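Local coordinates for protein probable ATP-dependent kinase TDA10 (Saccharomyces cerevisiae, PDB 1ODF) that probably acts as an ATP-dependent kinase of the GLYK family, transferring phosphate to a substrate that is not yet known, at residues G219-L222 and Q223-H226; G235-D238 and E239-H242; I13-L16 and D17-P21; T211-I214 and N215-Y218. All coordinates share one frame; numbering follows the deposited sequence.

Contact 1 (G219-L222 and Q223-H226)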
loop_
_atom_site.group_PDB
_atom_site.type_symbol
_atom_site.label_atom_id
_atom_site.label_comp_id
_atom_site.label_asym_id
_atom_site.label_seq_id
_atom_site.Cartn_x
_atom_site.Cartn_y
_atom_site.Cartn_z
ATOM N N GLY A 219 -12.952 -2.453 -14.224
ATOM C CA GLY A 219 -12.940 -1.443 -15.263
ATOM C C GLY A 219 -11.593 -0.771 -15.424
ATOM O O GLY A 219 -11.049 -0.721 -16.525
ATOM N N TRP A 220 -11.048 -0.260 -14.326
ATOM C CA TRP A 220 -9.762 0.422 -14.362
ATOM C C TRP A 220 -8.624 -0.433 -14.914
ATOM O O TRP A 220 -7.744 0.074 -15.606
ATOM C CB TRP A 220 -9.395 0.924 -12.967
ATOM C CG TRP A 220 -10.362 1.923 -12.405
ATOM C CD1 TRP A 220 -11.122 2.813 -13.108
ATOM C CD2 TRP A 220 -10.617 2.187 -11.019
ATOM N NE1 TRP A 220 -11.829 3.618 -12.249
ATOM C CE2 TRP A 220 -11.538 3.256 -10.961
ATOM C CE3 TRP A 220 -10.155 1.625 -9.822
ATOM C CZ2 TRP A 220 -12.006 3.777 -9.751
ATOM C CZ3 TRP A 220 -10.622 2.144 -8.618
ATOM C CH2 TRP A 220 -11.539 3.210 -8.594
ATOM N N ARG A 221 -8.627 -1.726 -14.614
ATOM C CA ARG A 221 -7.562 -2.579 -15.123
ATOM C C ARG A 221 -7.808 -2.992 -16.579
ATOM O O ARG A 221 -6.860 -3.237 -17.328
ATOM C CB ARG A 221 -7.387 -3.819 -14.245
ATOM C CG ARG A 221 -6.143 -4.628 -14.608
ATOM C CD ARG A 221 -4.897 -3.733 -14.639
ATOM N NE ARG A 221 -3.789 -4.360 -15.356
ATOM C CZ ARG A 221 -2.888 -5.169 -14.805
ATOM N NH1 ARG A 221 -1.924 -5.691 -15.552
ATOM N NH2 ARG A 221 -2.932 -5.437 -13.508
ATOM N N LEU A 222 -9.076 -3.069 -16.977
ATOM C CA LEU A 222 -9.421 -3.423 -18.351
ATOM C C LEU A 222 -8.935 -2.301 -19.256
ATOM O O LEU A 222 -8.427 -2.545 -20.354
ATOM C CB LEU A 222 -10.937 -3.589 -18.509
ATOM C CG LEU A 222 -11.530 -4.935 -18.076
ATOM C CD1 LEU A 222 -13.023 -4.787 -17.806
ATOM C CD2 LEU A 222 -11.266 -5.981 -19.153
ATOM N N GLN A 223 -9.089 -1.069 -18.782
ATOM C CA GLN A 223 -8.660 0.095 -19.534
ATOM C C GLN A 223 -7.151 0.051 -19.718
ATOM O O GLN A 223 -6.653 0.100 -20.843
ATOM C CB GLN A 223 -9.045 1.376 -18.792
ATOM C CG GLN A 223 -8.392 2.637 -19.351
ATOM C CD GLN A 223 -8.448 3.816 -18.384
ATOM O OE1 GLN A 223 -7.817 4.855 -18.616
ATOM N NE2 GLN A 223 -9.203 3.663 -17.296
ATOM N N GLN A 224 -6.434 -0.050 -18.603
ATOM C CA GLN A 224 -4.975 -0.085 -18.606
ATOM C C GLN A 224 -4.404 -1.109 -19.591
ATOM O O GLN A 224 -3.495 -0.803 -20.365
ATOM C CB GLN A 224 -4.466 -0.387 -17.191
ATOM C CG GLN A 224 -2.964 -0.228 -17.016
ATOM C CD GLN A 224 -2.485 -0.584 -15.612
ATOM O OE1 GLN A 224 -2.515 -1.747 -15.199
ATOM N NE2 GLN A 224 -2.038 0.423 -14.871
ATOM N N GLU A 225 -4.951 -2.320 -19.564
ATOM C CA GLU A 225 -4.484 -3.395 -20.429
ATOM C C GLU A 225 -4.786 -3.169 -21.918
ATOM O O GLU A 225 -3.999 -3.556 -22.785
ATOM C CB GLU A 225 -5.093 -4.724 -19.974
ATOM C CG GLU A 225 -4.236 -5.934 -20.309
ATOM C CD GLU A 225 -3.003 -6.036 -19.421
ATOM O OE1 GLU A 225 -2.473 -4.985 -18.996
ATOM O OE2 GLU A 225 -2.558 -7.173 -19.160
ATOM N N HIS A 226 -5.928 -2.556 -22.212
ATOM C CA HIS A 226 -6.314 -2.287 -23.594
ATOM C C HIS A 226 -5.331 -1.309 -24.226
ATOM O O HIS A 226 -5.002 -1.414 -25.414
ATOM C CB HIS A 226 -7.735 -1.711 -23.654
ATOM C CG HIS A 226 -8.812 -2.729 -23.436
ATOM N ND1 HIS A 226 -10.143 -2.389 -23.309
ATOM C CD2 HIS A 226 -8.756 -4.079 -23.324
ATOM C CE1 HIS A 226 -10.859 -3.485 -23.128
ATOM N NE2 HIS A 226 -10.043 -4.524 -23.133
#
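Arg221 and Glu225, one turn apart on helix 216-232, supply the ionic part of this local contact. Arg221 puts CG anti to its own N (chi1 -171°) and then bends at chi2, which carries the guanidinium forward along the helix. NH1 of Arg221 lies 3.6 Å from OE1 of Glu225, a rather long salt bridge. The oxygen sits at the edge of the guanidinium and in its plane, but the carboxylate is turned 77° against it, so the two groups do not pair side by side. The other carboxylate oxygen, OE2, is held by the backbone N of Met236. Over one face of the guanidinium comes the amide oxygen of Gln224, with OE1 2.9 Å from NE of Arg221; the angle is too poor for a hydrogen bond, and the attraction is probably electrostatic.

A second kind of contact sets a carbonyl against a ring. Leu222 O lies 3.1 Å above the plane of the His226 imidazole, offset toward its rim, and also accepts the His226 N at 3.1 Å. The ring is fixed at its far end by NE2, which bonds to Asp238.

Backbone bonds join the turns: Gln223 N to Gly219 O (3.0 Å), Gln224 N to Trp220 O (3.3 Å) and Glu225 N to Arg221 O (3.1 Å).

Together these make a regular alpha helix with an i to i+4 salt bridge. Trp220 brings it close to the predicted P-loop (Walker A): its side chain comes within about 4 Å of Gly41, a predicted ATP-binding residue.

Contact 2 (G235-D238 and E239-H242)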
loop_
_atom_site.group_PDB
_atom_site.type_symbol
_atom_site.label_atom_id
_atom_site.label_comp_id
_atom_site.label_asym_id
_atom_site.label_seq_id
_atom_site.Cartn_x
_atom_site.Cartn_y
_atom_site.Cartn_z
ATOM N N GLY A 235 -0.486 -8.391 -23.760
ATOM C CA GLY A 235 -1.189 -8.146 -22.514
ATOM C C GLY A 235 -2.181 -9.264 -22.246
ATOM O O GLY A 235 -2.257 -10.230 -23.007
ATOM N N MET A 236 -2.948 -9.144 -21.169
ATOM C CA MET A 236 -3.925 -10.173 -20.830
ATOM C C MET A 236 -5.210 -9.992 -21.621
ATOM O O MET A 236 -5.552 -8.875 -22.007
ATOM C CB MET A 236 -4.271 -10.121 -19.337
ATOM C CG MET A 236 -3.148 -10.491 -18.377
ATOM S SD MET A 236 -3.634 -10.231 -16.639
ATOM C CE MET A 236 -3.437 -8.424 -16.480
ATOM N N THR A 237 -5.912 -11.097 -21.864
ATOM C CA THR A 237 -7.194 -11.033 -22.554
ATOM C C THR A 237 -8.141 -10.558 -21.458
ATOM O O THR A 237 -7.804 -10.642 -20.271
ATOM C CB THR A 237 -7.676 -12.424 -23.061
ATOM O OG1 THR A 237 -7.930 -13.290 -21.949
ATOM C CG2 THR A 237 -6.632 -13.059 -23.960
ATOM N N ASP A 238 -9.310 -10.053 -21.835
ATOM C CA ASP A 238 -10.256 -9.585 -20.835
ATOM C C ASP A 238 -10.505 -10.685 -19.808
ATOM O O ASP A 238 -10.595 -10.419 -18.611
ATOM C CB ASP A 238 -11.578 -9.170 -21.486
ATOM C CG ASP A 238 -11.398 -8.068 -22.515
ATOM O OD1 ASP A 238 -10.488 -7.223 -22.349
ATOM O OD2 ASP A 238 -12.181 -8.041 -23.487
ATOM N N GLU A 239 -10.600 -11.921 -20.288
ATOM C CA GLU A 239 -10.832 -13.061 -19.413
ATOM C C GLU A 239 -9.716 -13.164 -18.378
ATOM O O GLU A 239 -9.967 -13.437 -17.201
ATOM C CB GLU A 239 -10.907 -14.354 -20.236
ATOM C CG GLU A 239 -11.132 -15.628 -19.416
ATOM C CD GLU A 239 -11.452 -16.845 -20.281
ATOM O OE1 GLU A 239 -10.672 -17.145 -21.208
ATOM O OE2 GLU A 239 -12.483 -17.508 -20.031
ATOM N N GLN A 240 -8.484 -12.937 -18.825
ATOM C CA GLN A 240 -7.325 -13.013 -17.945
ATOM C C GLN A 240 -7.310 -11.843 -16.978
ATOM O O GLN A 240 -6.929 -11.994 -15.818
ATOM C CB GLN A 240 -6.030 -13.012 -18.757
ATOM C CG GLN A 240 -5.946 -14.117 -19.782
ATOM C CD GLN A 240 -4.570 -14.222 -20.394
ATOM O OE1 GLN A 240 -3.974 -13.215 -20.789
ATOM N NE2 GLN A 240 -4.054 -15.444 -20.484
ATOM N N VAL A 241 -7.711 -10.673 -17.467
ATOM C CA VAL A 241 -7.746 -9.492 -16.619
ATOM C C VAL A 241 -8.744 -9.756 -15.502
ATOM O O VAL A 241 -8.529 -9.356 -14.361
ATOM C CB VAL A 241 -8.152 -8.231 -17.417
ATOM C CG1 VAL A 241 -8.354 -7.052 -16.479
ATOM C CG2 VAL A 241 -7.068 -7.898 -18.423
ATOM N N HIS A 242 -9.830 -10.446 -15.828
ATOM C CA HIS A 242 -10.825 -10.767 -14.818
ATOM C C HIS A 242 -10.235 -11.749 -13.827
ATOM O O HIS A 242 -10.456 -11.640 -12.625
ATOM C CB HIS A 242 -12.084 -11.366 -15.448
ATOM C CG HIS A 242 -13.163 -10.359 -15.685
ATOM N ND1 HIS A 242 -13.085 -9.406 -16.678
ATOM C CD2 HIS A 242 -14.306 -10.105 -15.005
ATOM C CE1 HIS A 242 -14.133 -8.604 -16.598
ATOM N NE2 HIS A 242 -14.888 -9.006 -15.591
#
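Thr237 and Gln240 grip each other in a capping box at the start of helix 238-246. Thr237 OG1, placed between its own N and carbonyl carbon (chi1 65°), accepts Gln240 N at 3.2 Å. In return Gln240 folds its extended side chain back, and its OE1 accepts Thr237 N at 3.1 Å, with the donor tilted 30° from the carbonyl plane. Thr237 O takes Val241 N at 2.8 Å and makes a weaker bond to Gln240 N. One residue on, Asp238 O accepts His242 N at 2.9 Å and, weakly, ND1 of the same residue, at the edge of the imidazole.

Outside the box, Met236 CB packs 3.4 Å from Gln240 CB and 3.7 Å from Val241 CG2, its side chain crossing that of Val241 at about a right angle. Met236 and Val241 form a hydrophobic staple across the cap. An alanine in place of Met236, lacking SD and CE, would probably leave a gap beside Val241 CG2 and the Gln240 backbone. Farther out, Glu225 OE2 on Met236 N and His226 NE2 on Asp238 OD1 tie the cap to helix 216-232.

The capping groups, a hydroxyl and an amide, carry no formal charge; each satisfies the other residue's backbone N-H.

Contact 3 (I13-L16 and D17-P21)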
loop_
_atom_site.group_PDB
_atom_site.type_symbol
_atom_site.label_atom_id
_atom_site.label_comp_id
_atom_site.label_asym_id
_atom_site.label_seq_id
_atom_site.Cartn_x
_atom_site.Cartn_y
_atom_site.Cartn_z
ATOM N N ILE A 13 -3.014 17.641 -0.248
ATOM C CA ILE A 13 -2.050 18.684 0.086
ATOM C C ILE A 13 -2.619 19.566 1.189
ATOM O O ILE A 13 -1.914 19.972 2.110
ATOM C CB ILE A 13 -1.728 19.571 -1.147
ATOM C CG1 ILE A 13 -0.917 18.770 -2.169
ATOM C CG2 ILE A 13 -0.970 20.830 -0.711
ATOM C CD1 ILE A 13 -0.543 19.560 -3.410
ATOM N N GLU A 14 -3.905 19.867 1.073
ATOM C CA GLU A 14 -4.611 20.678 2.045
ATOM C C GLU A 14 -4.470 20.011 3.419
ATOM O O GLU A 14 -4.036 20.634 4.395
ATOM C CB GLU A 14 -6.076 20.762 1.619
ATOM C CG GLU A 14 -7.044 21.346 2.625
ATOM C CD GLU A 14 -8.465 21.388 2.076
ATOM O OE1 GLU A 14 -8.684 22.089 1.058
ATOM O OE2 GLU A 14 -9.354 20.719 2.652
ATOM N N PHE A 15 -4.830 18.734 3.472
ATOM C CA PHE A 15 -4.754 17.942 4.690
ATOM C C PHE A 15 -3.329 17.868 5.261
ATOM O O PHE A 15 -3.120 18.099 6.449
ATOM C CB PHE A 15 -5.297 16.536 4.391
ATOM C CG PHE A 15 -4.973 15.501 5.443
ATOM C CD1 PHE A 15 -3.999 14.531 5.204
ATOM C CD2 PHE A 15 -5.672 15.463 6.651
ATOM C CE1 PHE A 15 -3.733 13.532 6.155
ATOM C CE2 PHE A 15 -5.410 14.467 7.609
ATOM C CZ PHE A 15 -4.445 13.503 7.359
ATOM N N LEU A 16 -2.351 17.562 4.414
ATOM C CA LEU A 16 -0.974 17.436 4.884
ATOM C C LEU A 16 -0.288 18.741 5.253
ATOM O O LEU A 16 0.529 18.763 6.179
ATOM C CB LEU A 16 -0.128 16.675 3.857
ATOM C CG LEU A 16 -0.473 15.185 3.717
ATOM C CD1 LEU A 16 0.434 14.527 2.680
ATOM C CD2 LEU A 16 -0.337 14.495 5.075
ATOM N N ASP A 17 -0.618 19.822 4.547
ATOM C CA ASP A 17 -0.010 21.124 4.826
ATOM C C ASP A 17 -0.458 21.676 6.173
ATOM O O ASP A 17 0.125 22.629 6.692
ATOM C CB ASP A 17 -0.335 22.129 3.716
ATOM C CG ASP A 17 0.576 21.985 2.506
ATOM O OD1 ASP A 17 1.480 21.116 2.525
ATOM O OD2 ASP A 17 0.385 22.747 1.532
ATOM N N LYS A 18 -1.504 21.082 6.733
ATOM C CA LYS A 18 -1.986 21.500 8.040
ATOM C C LYS A 18 -1.384 20.588 9.104
ATOM O O LYS A 18 -0.797 21.054 10.088
ATOM C CB LYS A 18 -3.517 21.414 8.126
ATOM C CG LYS A 18 -4.033 21.408 9.570
ATOM C CD LYS A 18 -5.555 21.346 9.664
ATOM C CE LYS A 18 -6.024 21.131 11.111
ATOM N NZ LYS A 18 -5.574 22.201 12.057
ATOM N N TYR A 19 -1.512 19.283 8.888
ATOM C CA TYR A 19 -1.034 18.325 9.871
ATOM C C TYR A 19 0.464 18.090 10.022
ATOM O O TYR A 19 0.931 17.867 11.139
ATOM C CB TYR A 19 -1.759 16.991 9.688
ATOM C CG TYR A 19 -3.197 17.046 10.160
ATOM C CD1 TYR A 19 -4.226 17.436 9.301
ATOM C CD2 TYR A 19 -3.520 16.766 11.490
ATOM C CE1 TYR A 19 -5.550 17.549 9.760
ATOM C CE2 TYR A 19 -4.826 16.873 11.956
ATOM C CZ TYR A 19 -5.836 17.265 11.088
ATOM O OH TYR A 19 -7.120 17.362 11.560
ATOM N N ILE A 20 1.216 18.137 8.929
ATOM C CA ILE A 20 2.651 17.914 9.032
ATOM C C ILE A 20 3.308 19.005 9.879
ATOM O O ILE A 20 4.077 18.701 10.796
ATOM C CB ILE A 20 3.303 17.796 7.640
ATOM C CG1 ILE A 20 2.941 16.421 7.045
ATOM C CG2 ILE A 20 4.822 17.949 7.746
ATOM C CD1 ILE A 20 3.429 16.177 5.622
ATOM N N PRO A 21 3.001 20.284 9.600
ATOM C CA PRO A 21 3.598 21.359 10.396
ATOM C C PRO A 21 3.223 21.203 11.878
ATOM O O PRO A 21 4.038 21.462 12.767
ATOM C CB PRO A 21 3.007 22.616 9.768
ATOM C CG PRO A 21 2.872 22.210 8.310
ATOM C CD PRO A 21 2.264 20.836 8.448
#
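Ile13 O accepts Asp17 N at 2.8 Å and Leu16 O accepts Ile20 N at 2.9 Å, the shortest bonds in this part of helix 8-24, an amphipathic helix packed on the mixed sheet of this probable P-loop kinase, which resembles pantothenate kinase. Tyr19 N reaches Phe15 O nearly straight (170°), while Lys18 N is shared weakly between Glu14 O and Phe15 O. Pro21, having no N-H, kinks the helix.

Asp17 keeps CG beside its own N (chi1 -82°) and lies alongside Ile13, OD2 coming 3.2 Å from Ile13 CG2. Its OD1 accepts from His54 NE2 of helix 44-59, with Lys58 a longer, weak ion pair. An alanine at Asp17 would remove this acceptor and is likely to leave the His54 ring without its mate and more able to turn.

Toward that same helix, Leu16 CB meets Ile20 CD1 at 4.0 Å; Leu16 touches Ile51 there and Ile20 touches Leu55. Phe15 and Tyr19 instead face strands 204-211, 269-275 and 281-287. Their rings are oblique, planes 39° apart and centroids 5.0 Å apart, with Phe15 CD2 3.6 Å from Tyr19 CD1. Phe15 O lies at the edge of the Tyr19 ring, in its plane, 3.1 Å from CD1 of Tyr19.

Contact 4 (T211-I214 and N215-Y218)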
loop_
_atom_site.group_PDB
_atom_site.type_symbol
_atom_site.label_atom_id
_atom_site.label_comp_id
_atom_site.label_asym_id
_atom_site.label_seq_id
_atom_site.Cartn_x
_atom_site.Cartn_y
_atom_site.Cartn_z
ATOM N N THR A 211 -14.134 3.999 -3.193
ATOM C CA THR A 211 -14.959 4.323 -4.351
ATOM C C THR A 211 -16.412 3.913 -4.125
ATOM O O THR A 211 -16.710 3.211 -3.161
ATOM C CB THR A 211 -14.386 3.635 -5.621
ATOM O OG1 THR A 211 -15.134 4.042 -6.773
ATOM C CG2 THR A 211 -14.427 2.123 -5.482
ATOM N N ASP A 212 -17.312 4.367 -4.996
ATOM C CA ASP A 212 -18.739 4.047 -4.878
ATOM C C ASP A 212 -19.054 2.602 -5.252
ATOM O O ASP A 212 -20.039 2.027 -4.792
ATOM C CB ASP A 212 -19.569 4.990 -5.755
ATOM C CG ASP A 212 -19.042 5.079 -7.174
ATOM O OD1 ASP A 212 -18.773 4.019 -7.774
ATOM O OD2 ASP A 212 -18.900 6.208 -7.691
ATOM N N ASN A 213 -18.224 2.012 -6.104
ATOM C CA ASN A 213 -18.428 0.622 -6.498
ATOM C C ASN A 213 -17.082 -0.061 -6.652
ATOM O O ASN A 213 -16.242 0.370 -7.444
ATOM C CB ASN A 213 -19.219 0.537 -7.806
ATOM C CG ASN A 213 -19.460 -0.895 -8.242
ATOM O OD1 ASN A 213 -19.906 -1.734 -7.453
ATOM N ND2 ASN A 213 -19.173 -1.182 -9.507
ATOM N N ILE A 214 -16.881 -1.134 -5.896
ATOM C CA ILE A 214 -15.615 -1.846 -5.937
ATOM C C ILE A 214 -15.333 -2.530 -7.278
ATOM O O ILE A 214 -14.180 -2.840 -7.596
ATOM C CB ILE A 214 -15.520 -2.890 -4.798
ATOM C CG1 ILE A 214 -14.052 -3.263 -4.574
ATOM C CG2 ILE A 214 -16.332 -4.131 -5.140
ATOM C CD1 ILE A 214 -13.154 -2.062 -4.241
ATOM N N ASN A 215 -16.377 -2.762 -8.067
ATOM C CA ASN A 215 -16.181 -3.401 -9.359
ATOM C C ASN A 215 -15.551 -2.418 -10.336
ATOM O O ASN A 215 -15.275 -2.754 -11.488
ATOM C CB ASN A 215 -17.503 -3.956 -9.896
ATOM C CG ASN A 215 -17.936 -5.215 -9.166
ATOM O OD1 ASN A 215 -17.148 -6.149 -8.997
ATOM N ND2 ASN A 215 -19.192 -5.251 -8.733
ATOM N N ASN A 216 -15.315 -1.200 -9.862
ATOM C CA ASN A 216 -14.672 -0.189 -10.686
ATOM C C ASN A 216 -13.257 -0.678 -10.955
ATOM O O ASN A 216 -12.639 -0.319 -11.959
ATOM C CB ASN A 216 -14.616 1.155 -9.953
ATOM C CG ASN A 216 -15.965 1.851 -9.904
ATOM O OD1 ASN A 216 -16.090 2.956 -9.371
ATOM N ND2 ASN A 216 -16.979 1.207 -10.464
ATOM N N VAL A 217 -12.752 -1.508 -10.048
ATOM C CA VAL A 217 -11.410 -2.051 -10.171
ATOM C C VAL A 217 -11.250 -2.842 -11.469
ATOM O O VAL A 217 -10.227 -2.719 -12.139
ATOM C CB VAL A 217 -11.053 -2.942 -8.948
ATOM C CG1 VAL A 217 -9.714 -3.639 -9.168
ATOM C CG2 VAL A 217 -10.978 -2.082 -7.695
ATOM N N TYR A 218 -12.248 -3.649 -11.824
ATOM C CA TYR A 218 -12.171 -4.415 -13.067
ATOM C C TYR A 218 -12.046 -3.424 -14.211
ATOM O O TYR A 218 -11.148 -3.529 -15.052
ATOM C CB TYR A 218 -13.425 -5.266 -13.290
ATOM C CG TYR A 218 -13.548 -6.461 -12.377
ATOM C CD1 TYR A 218 -14.305 -6.394 -11.205
ATOM C CD2 TYR A 218 -12.910 -7.663 -12.684
ATOM C CE1 TYR A 218 -14.425 -7.496 -10.365
ATOM C CE2 TYR A 218 -13.019 -8.774 -11.849
ATOM C CZ TYR A 218 -13.779 -8.682 -10.692
ATOM O OH TYR A 218 -13.881 -9.766 -9.852
#
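Ile214 O accepts Val217 N at 3.1 Å, a bond that is straight at hydrogen (163°) although the donor stands 51° out of the carbonyl plane. The side chains of these two residues lie side by side and point the same way, Ile214 CD1 4.1 Å from Val217 CG2. Ile214 has CG1 anti to its N (chi1 -161°), which brings CG2 to 3.2 Å from Asn215 N. Both aliphatic groups rest on Pro39 of the predicted ATP-binding loop and on Met249 of helix 249-262.

Asn216 closes a type I turn that begins at Asn213: its N donates to Asn213 O at 3.0 Å, though the place of that oxygen is less certain.

Asn215, an exposed residue of the turn, lies against Asn213. Its CB is 3.3 Å from Asn213 ND2, and the two amides are steeply inclined to each other, so they meet without pairing. Asn215 O takes a weak bond from Tyr218 N.

Strand 204-211 passes through this turn into helix 216-232. Successive i to i+3 bonds, one weak and one with a less certain acceptor, suggest a 3-10-like start to the helix, with the polar asparagines gathered round the turn while Ile214 and Val217 give the joint its apolar side.

How the contacts relate
Contacts 4, 1 and 2 follow one another along the chain and touch. Contact 4 leads into the helix of contact 1, their centres 12 Å apart, and Thr211 OG1 lies 4.1 Å from Trp220 CH2. Contacts 1 and 2 join consecutive helices, centres 9 Å apart; besides their polar links, Arg221 NH1 packs 3.3 Å from Met236 CE. Tyr218 and His242 stack between contacts 4 and 2, CD2 to CD2 3.6 Å. Contacts 1 and 4 border the predicted ATP-binding loop, and the Arg221 side chain is about 6 Å from a bound sulfate. Contact 3 stands apart, its centre 40 Å from that of contact 2, with Leu16 about 12 Å from Lys44 between side chains.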